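Local coordinates for protein PpBBE-like 1 D396N (PDB 6EO5) that probably oxidises cellobiose, as a moss berberine bridge enzyme-like flavoprotein oxidase of the VAO family that carries FAD, at residues 123-128 with 135-140; 148-153 with 164-169. All blocks are in the same frame, centred on the assembly; numbering follows the deposited sequence.

Contact 1: 123-128 with 135-140. With FAD (flavin-adenine dinucleotide), chain C.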
loop_
_atom_site.group_PDB
_atom_site.type_symbol
_atom_site.label_atom_id
_atom_site.label_comp_id
_atom_site.label_asym_id
_atom_site.label_seq_id
_atom_site.Cartn_x
_atom_site.Cartn_y
_atom_site.Cartn_z
ATOM N N GLY A 123 -8.431 3.098 8.715
ATOM C CA GLY A 123 -9.771 3.257 9.231
ATOM C C GLY A 123 -9.871 4.380 10.250
ATOM O O GLY A 123 -10.547 5.393 10.032
ATOM N N PRO A 124 -9.196 4.220 11.391
ATOM C CA PRO A 124 -9.183 5.304 12.385
ATOM C C PRO A 124 -8.664 6.628 11.843
ATOM O O PRO A 124 -9.128 7.692 12.284
ATOM C CB PRO A 124 -8.272 4.747 13.485
ATOM C CG PRO A 124 -8.458 3.263 13.372
ATOM C CD PRO A 124 -8.571 2.990 11.909
ATOM N N LEU A 125 -7.715 6.608 10.903
ATOM C CA LEU A 125 -7.203 7.867 10.377
ATOM C C LEU A 125 -8.268 8.603 9.562
ATOM O O LEU A 125 -8.363 9.836 9.625
ATOM C CB LEU A 125 -5.941 7.622 9.551
ATOM C CG LEU A 125 -5.299 8.870 8.939
ATOM C CD1 LEU A 125 -5.020 9.921 9.998
ATOM C CD2 LEU A 125 -4.021 8.522 8.173
ATOM N N TYR A 126 -9.081 7.868 8.792
ATOM C CA TYR A 126 -10.149 8.513 8.029
ATOM C C TYR A 126 -11.162 9.166 8.959
ATOM O O TYR A 126 -11.650 10.269 8.688
ATOM C CB TYR A 126 -10.867 7.499 7.136
ATOM C CG TYR A 126 -10.174 7.125 5.847
ATOM C CD1 TYR A 126 -9.836 8.087 4.900
ATOM C CD2 TYR A 126 -9.898 5.787 5.557
ATOM C CE1 TYR A 126 -9.214 7.722 3.714
ATOM C CE2 TYR A 126 -9.289 5.414 4.388
ATOM C CZ TYR A 126 -8.942 6.377 3.469
ATOM O OH TYR A 126 -8.330 5.980 2.305
ATOM N N LEU A 127 -11.512 8.471 10.044
ATOM C CA LEU A 127 -12.477 8.984 11.005
ATOM C C LEU A 127 -11.956 10.255 11.668
ATOM O O LEU A 127 -12.679 11.255 11.773
ATOM C CB LEU A 127 -12.775 7.905 12.045
ATOM C CG LEU A 127 -14.041 8.089 12.871
ATOM C CD1 LEU A 127 -15.171 8.609 11.989
ATOM C CD2 LEU A 127 -14.426 6.776 13.516
ATOM N N ALA A 128 -10.690 10.240 12.100
ATOM C CA ALA A 128 -10.113 11.421 12.737
ATOM C C ALA A 128 -10.111 12.614 11.792
ATOM O O ALA A 128 -10.438 13.736 12.198
ATOM C CB ALA A 128 -8.698 11.121 13.223
ATOM N N VAL A 135 -11.970 16.526 6.004
ATOM C CA VAL A 135 -10.851 16.402 5.083
ATOM C C VAL A 135 -10.410 14.937 5.026
ATOM O O VAL A 135 -10.923 14.071 5.739
ATOM C CB VAL A 135 -9.670 17.317 5.473
ATOM C CG1 VAL A 135 -10.103 18.761 5.421
ATOM C CG2 VAL A 135 -9.165 16.968 6.861
ATOM N N THR A 136 -9.436 14.670 4.164
ATOM C CA THR A 136 -8.931 13.312 4.006
ATOM C C THR A 136 -7.559 13.377 3.358
ATOM O O THR A 136 -7.143 14.412 2.831
ATOM C CB THR A 136 -9.888 12.452 3.163
ATOM O OG1 THR A 136 -9.661 11.066 3.432
ATOM C CG2 THR A 136 -9.708 12.723 1.676
ATOM N N ILE A 137 -6.847 12.260 3.433
ATOM C CA ILE A 137 -5.740 12.012 2.518
ATOM C C ILE A 137 -6.218 10.942 1.542
ATOM O O ILE A 137 -7.118 10.154 1.879
ATOM C CB ILE A 137 -4.469 11.579 3.262
ATOM C CG1 ILE A 137 -4.702 10.273 4.009
ATOM C CG2 ILE A 137 -4.012 12.669 4.192
ATOM C CD1 ILE A 137 -3.460 9.756 4.672
ATOM N N PRO A 138 -5.651 10.866 0.309
ATOM C CA PRO A 138 -6.113 9.868 -0.672
ATOM C C PRO A 138 -5.509 8.480 -0.439
ATOM O O PRO A 138 -4.809 7.920 -1.292
ATOM C CB PRO A 138 -5.677 10.500 -2.001
ATOM C CG PRO A 138 -4.442 11.261 -1.659
ATOM C CD PRO A 138 -4.618 11.761 -0.245
ATOM N N ALA A 139 -5.808 7.888 0.720
ATOM C CA ALA A 139 -5.263 6.581 1.069
ATOM C C ALA A 139 -6.086 5.453 0.450
ATOM O O ALA A 139 -7.103 5.679 -0.210
ATOM C CB ALA A 139 -5.178 6.415 2.585
ATOM N N GLY A 140 -5.628 4.216 0.671
ATOM C CA GLY A 140 -6.288 3.032 0.156
ATOM C C GLY A 140 -7.537 2.687 0.942
ATOM O O GLY A 140 -7.976 3.425 1.821
HETATM P PA FAD C . 3.861 -3.234 7.462
HETATM O O1A FAD C . 3.994 -4.725 7.193
HETATM O O2A FAD C . 3.801 -2.932 8.937
HETATM O O5B FAD C . 4.996 -2.340 6.742
HETATM C C5B FAD C . 5.445 -2.625 5.435
HETATM C C4B FAD C . 6.898 -2.202 5.256
HETATM O O4B FAD C . 7.076 -0.866 5.692
HETATM C C3B FAD C . 7.848 -3.054 6.078
HETATM O O3B FAD C . 9.079 -3.138 5.394
HETATM C C2B FAD C . 8.038 -2.233 7.326
HETATM O O2B FAD C . 9.251 -2.531 7.971
HETATM C C1B FAD C . 7.985 -0.811 6.779
HETATM N N9A FAD C . 7.552 0.112 7.852
HETATM C C8A FAD C . 6.426 -0.002 8.632
HETATM N N7A FAD C . 6.397 1.024 9.509
HETATM C C5A FAD C . 7.489 1.791 9.308
HETATM C C6A FAD C . 7.946 2.937 9.931
HETATM N N6A FAD C . 7.245 3.469 10.926
HETATM N N1A FAD C . 9.120 3.522 9.509
HETATM C C2A FAD C . 9.837 2.952 8.483
HETATM N N3A FAD C . 9.386 1.804 7.867
HETATM C C4A FAD C . 8.228 1.230 8.276
HETATM N N1 FAD C . -2.044 -0.817 -1.153
HETATM C C2 FAD C . -2.541 0.313 -1.813
HETATM O O2 FAD C . -1.796 1.156 -2.356
HETATM N N3 FAD C . -3.910 0.514 -1.854
HETATM C C4 FAD C . -4.772 -0.386 -1.263
HETATM O O4 FAD C . -5.980 -0.175 -1.304
HETATM C C4X FAD C . -4.281 -1.508 -0.612
HETATM N N5 FAD C . -5.147 -2.377 0.015
HETATM C C5X FAD C . -4.659 -3.298 0.922
HETATM C C6 FAD C . -5.552 -4.074 1.653
HETATM C C7 FAD C . -5.127 -4.939 2.675
HETATM C C7M FAD C . -6.132 -5.753 3.459
HETATM C C8 FAD C . -3.739 -5.097 2.875
HETATM C C8M FAD C . -3.200 -6.099 3.878
HETATM C C9 FAD C . -2.848 -4.371 2.062
HETATM C C9A FAD C . -3.285 -3.451 1.093
HETATM N N10 FAD C . -2.422 -2.746 0.244
HETATM C C10 FAD C . -2.906 -1.702 -0.520
HETATM C "C1'" FAD C . -0.939 -2.888 0.340
HETATM C "C2'" FAD C . -0.411 -1.895 1.371
HETATM O "O2'" FAD C . -0.319 -0.581 0.869
HETATM C "C3'" FAD C . 0.961 -2.346 1.814
HETATM O "O3'" FAD C . 0.793 -3.637 2.349
HETATM C "C4'" FAD C . 1.531 -1.370 2.838
HETATM O "O4'" FAD C . 2.940 -1.350 2.709
HETATM C "C5'" FAD C . 1.097 -1.752 4.252
HETATM O "O5'" FAD C . 1.696 -0.958 5.255
HETATM P P FAD C . 1.651 -1.488 6.782
HETATM O O1P FAD C . 2.214 -0.427 7.698
HETATM O O2P FAD C . 0.290 -1.960 7.216
HETATM O O3P FAD C . 2.500 -2.852 6.696
HETATM O O HOH W 1 -11.316 11.406 6.011
#
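The ring of Tyr126 reaches from helix 122-133 across the chain that leaves strand 135-136, its edge running past Thr136, Ile137 and Gly140 and its CZ packed 3.9 Å from Ala139 CB. CG lies anti to the carbonyl carbon (chi1 -79°), which carries the ring from the side of the helix down to the segment 135-140. Near one end of the edge, in the plane of the ring, Thr136 OG1 sits 3.3 Å from Tyr126 CD1. At the other end the hydroxyl OH donates a hydrogen bond to Gly140 O, 2.6 Å away. The hydroxyl approaches Gly140 O with a C=O...donor angle of 140°, tilted 24° from the carbonyl plane. Ala139 O is also near this hydroxyl, but the angle there is too poor for a bond.

Beside the tyrosine, Leu125 and Ile137 meet through their ends, CD2 to CD1 at 3.8 Å, the two side chains crossing at about a right angle. Both also rest on Ile147 of the next helix, while Trp302, Ile303 and Ile306 of helix 302-308 pack against the Tyr126 ring. A water completes the join at the base of the ring: it donates to Tyr126 O and to Val135 O (2.7 Å from the water oxygen), and accepts from Thr136 OG1, so two backbone carbonyls and a hydroxyl are linked through one molecule.

Pro138 centres an inverse gamma turn, after which the chain runs to Gly140, whose CA is 3.5 Å from FAD O4. The arrangement is a helix folded back on the strand and turn that follow it, here within the FAD-binding domain of the VAO family, where the turn leads into the flavin pocket.

Contact 2: 148-153 with 164-169. With FAD (flavin-adenine dinucleotide), chain C.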
loop_
_atom_site.group_PDB
_atom_site.type_symbol
_atom_site.label_atom_id
_atom_site.label_comp_id
_atom_site.label_asym_id
_atom_site.label_seq_id
_atom_site.Cartn_x
_atom_site.Cartn_y
_atom_site.Cartn_z
ATOM N N ALA A 148 1.927 3.902 7.688
ATOM C CA ALA A 148 3.375 4.002 7.547
ATOM C C ALA A 148 3.891 3.282 6.307
ATOM O O ALA A 148 4.406 3.927 5.387
ATOM C CB ALA A 148 4.055 3.447 8.799
ATOM N N GLY A 149 3.784 1.949 6.280
ATOM C CA GLY A 149 4.167 1.218 5.084
ATOM C C GLY A 149 3.437 1.722 3.856
ATOM O O GLY A 149 4.052 2.019 2.830
ATOM N N HIS A 150 2.113 1.852 3.966
ATOM C CA HIS A 150 1.282 2.396 2.899
ATOM C C HIS A 150 1.888 3.664 2.302
ATOM O O HIS A 150 2.171 3.725 1.099
ATOM C CB HIS A 150 -0.113 2.671 3.460
ATOM C CG HIS A 150 -1.155 2.953 2.421
ATOM N ND1 HIS A 150 -1.531 2.027 1.470
ATOM C CD2 HIS A 150 -1.926 4.048 2.209
ATOM C CE1 HIS A 150 -2.479 2.545 0.709
ATOM N NE2 HIS A 150 -2.740 3.771 1.139
ATOM N N ALA A 151 2.128 4.677 3.148
ATOM C CA ALA A 151 2.598 5.981 2.669
ATOM C C ALA A 151 4.038 5.924 2.163
ATOM O O ALA A 151 4.387 6.599 1.183
ATOM C CB ALA A 151 2.476 7.030 3.780
ATOM N N LEU A 152 4.890 5.135 2.825
ATOM C CA LEU A 152 6.290 5.064 2.425
ATOM C C LEU A 152 6.484 4.313 1.107
ATOM O O LEU A 152 7.566 4.401 0.514
ATOM C CB LEU A 152 7.119 4.421 3.542
ATOM C CG LEU A 152 7.223 5.220 4.854
ATOM C CD1 LEU A 152 7.880 4.392 5.936
ATOM C CD2 LEU A 152 7.948 6.556 4.679
ATOM N N GLY A 153 5.465 3.599 0.624
ATOM C CA GLY A 153 5.601 2.870 -0.623
ATOM C C GLY A 153 4.771 3.410 -1.772
ATOM O O GLY A 153 4.825 2.882 -2.887
ATOM N N GLY A 164 -3.736 12.674 -5.710
ATOM C CA GLY A 164 -2.416 12.069 -5.743
ATOM C C GLY A 164 -2.346 10.801 -4.911
ATOM O O GLY A 164 -3.339 10.314 -4.362
ATOM N N LEU A 165 -1.137 10.244 -4.837
ATOM C CA LEU A 165 -0.872 9.124 -3.942
ATOM C C LEU A 165 -0.633 9.640 -2.528
ATOM O O LEU A 165 -0.308 10.809 -2.319
ATOM C CB LEU A 165 0.352 8.322 -4.406
ATOM C CG LEU A 165 0.396 7.819 -5.852
ATOM C CD1 LEU A 165 1.806 7.387 -6.217
ATOM C CD2 LEU A 165 -0.598 6.683 -6.095
ATOM N N VAL A 166 -0.788 8.746 -1.545
ATOM C CA VAL A 166 -0.441 9.102 -0.171
ATOM C C VAL A 166 0.973 9.654 -0.119
ATOM O O VAL A 166 1.231 10.702 0.489
ATOM C CB VAL A 166 -0.596 7.889 0.760
ATOM C CG1 VAL A 166 -0.302 8.282 2.182
ATOM C CG2 VAL A 166 -1.982 7.334 0.647
ATOM N N THR A 167 1.909 8.966 -0.781
ATOM C CA THR A 167 3.301 9.394 -0.743
ATOM C C THR A 167 3.452 10.790 -1.335
ATOM O O THR A 167 4.273 11.578 -0.860
ATOM C CB THR A 167 4.198 8.349 -1.453
ATOM O OG1 THR A 167 5.472 8.271 -0.798
ATOM C CG2 THR A 167 4.413 8.658 -2.941
ATOM N N ASP A 168 2.619 11.144 -2.315
ATOM C CA ASP A 168 2.657 12.473 -2.908
ATOM C C ASP A 168 2.226 13.565 -1.940
ATOM O O ASP A 168 2.399 14.752 -2.249
ATOM C CB ASP A 168 1.745 12.525 -4.137
ATOM C CG ASP A 168 2.334 11.830 -5.349
ATOM O OD1 ASP A 168 3.572 11.868 -5.510
ATOM O OD2 ASP A 168 1.545 11.268 -6.148
ATOM N N ASN A 169 1.629 13.204 -0.806
ATOM C CA ASN A 169 1.102 14.172 0.143
ATOM C C ASN A 169 1.899 14.195 1.437
ATOM O O ASN A 169 1.513 14.889 2.387
ATOM C CB ASN A 169 -0.373 13.885 0.426
ATOM C CG ASN A 169 -1.266 14.265 -0.730
ATOM O OD1 ASN A 169 -1.631 15.424 -0.874
ATOM N ND2 ASN A 169 -1.619 13.289 -1.569
HETATM P PA FAD C . 3.861 -3.234 7.462
HETATM O O1A FAD C . 3.994 -4.725 7.193
HETATM O O2A FAD C . 3.801 -2.932 8.937
HETATM O O5B FAD C . 4.996 -2.340 6.742
HETATM C C5B FAD C . 5.445 -2.625 5.435
HETATM C C4B FAD C . 6.898 -2.202 5.256
HETATM O O4B FAD C . 7.076 -0.866 5.692
HETATM C C3B FAD C . 7.848 -3.054 6.078
HETATM O O3B FAD C . 9.079 -3.138 5.394
HETATM C C2B FAD C . 8.038 -2.233 7.326
HETATM O O2B FAD C . 9.251 -2.531 7.971
HETATM C C1B FAD C . 7.985 -0.811 6.779
HETATM N N9A FAD C . 7.552 0.112 7.852
HETATM C C8A FAD C . 6.426 -0.002 8.632
HETATM N N7A FAD C . 6.397 1.024 9.509
HETATM C C5A FAD C . 7.489 1.791 9.308
HETATM C C6A FAD C . 7.946 2.937 9.931
HETATM N N6A FAD C . 7.245 3.469 10.926
HETATM N N1A FAD C . 9.120 3.522 9.509
HETATM C C2A FAD C . 9.837 2.952 8.483
HETATM N N3A FAD C . 9.386 1.804 7.867
HETATM C C4A FAD C . 8.228 1.230 8.276
HETATM N N1 FAD C . -2.044 -0.817 -1.153
HETATM C C2 FAD C . -2.541 0.313 -1.813
HETATM O O2 FAD C . -1.796 1.156 -2.356
HETATM N N3 FAD C . -3.910 0.514 -1.854
HETATM C C4 FAD C . -4.772 -0.386 -1.263
HETATM O O4 FAD C . -5.980 -0.175 -1.304
HETATM C C4X FAD C . -4.281 -1.508 -0.612
HETATM N N5 FAD C . -5.147 -2.377 0.015
HETATM C C5X FAD C . -4.659 -3.298 0.922
HETATM C C6 FAD C . -5.552 -4.074 1.653
HETATM C C7 FAD C . -5.127 -4.939 2.675
HETATM C C7M FAD C . -6.132 -5.753 3.459
HETATM C C8 FAD C . -3.739 -5.097 2.875
HETATM C C8M FAD C . -3.200 -6.099 3.878
HETATM C C9 FAD C . -2.848 -4.371 2.062
HETATM C C9A FAD C . -3.285 -3.451 1.093
HETATM N N10 FAD C . -2.422 -2.746 0.244
HETATM C C10 FAD C . -2.906 -1.702 -0.520
HETATM C "C1'" FAD C . -0.939 -2.888 0.340
HETATM C "C2'" FAD C . -0.411 -1.895 1.371
HETATM O "O2'" FAD C . -0.319 -0.581 0.869
HETATM C "C3'" FAD C . 0.961 -2.346 1.814
HETATM O "O3'" FAD C . 0.793 -3.637 2.349
HETATM C "C4'" FAD C . 1.531 -1.370 2.838
HETATM O "O4'" FAD C . 2.940 -1.350 2.709
HETATM C "C5'" FAD C . 1.097 -1.752 4.252
HETATM O "O5'" FAD C . 1.696 -0.958 5.255
HETATM P P FAD C . 1.651 -1.488 6.782
HETATM O O1P FAD C . 2.214 -0.427 7.698
HETATM O O2P FAD C . 0.290 -1.960 7.216
HETATM O O3P FAD C . 2.500 -2.852 6.696
#
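This is a buried helix-to-loop contact inside the FAD-binding domain, joining helix 147-153 to the turn before strand 170-176. Ala151 and Thr167 bring the backbones close, their CA atoms 4.9 Å apart. Thr167 OG1 donates to Ala151 O at 2.8 Å, almost straight onto the carbonyl (C=O...donor angle 172°), tying the turn to the backbone at Ala151. Val166 supplies the apolar half with its two methyls: CG1 lies 3.4 Å from Ala151 CB, and CG2 meets the His150 imidazole obliquely, 3.6 Å from CD2.

His150 links this packing to the cofactor. With CG anti to the backbone N (chi1 -168°), its ring leaves the helix toward the flavin, and ND1 shares a nearly straight hydrogen bond of 2.9 Å with the ribityl hydroxyl O2' of FAD. NE2 bonds to the backbone N of Gly140, so both ring nitrogens have partners and the rotation of the imidazole is fixed. An alanine here is likely to leave FAD O2' and the Gly140 amide without these mates, and to open a gap beside Val166 CG2. One residue earlier, Gly149 N donates to the phosphate oxygen O1P of FAD.

The turn is braced from within by Asp168 OD2, which accepts from Leu165 N. Around the contact, Phe213 of strand 207-217 packs on both Ala151 and Val166, Leu152 touches Ile197 of helix 191-200, and Thr167 lies against Arg198 of that same helix.

How the contacts relate
Both contacts are buried and follow one another along the chain within the FAD-binding domain, but contact 2 lies deeper, the centres of contacts 2 and 1 lying about 8 Å and about 14 Å from the centre of the chain. They meet directly: besides the shared histidine bond, Val166 CG2 packs on Ala139 CA. Contact 1 is carried by an aromatic ring, its hydroxyl and a bridging water, and touches the flavin end of FAD through Gly140. Contact 2 relies on small aliphatic groups, the His150 imidazole and one threonine bond, while its helix touches the ribityl, phosphate and adenine parts of the cofactor.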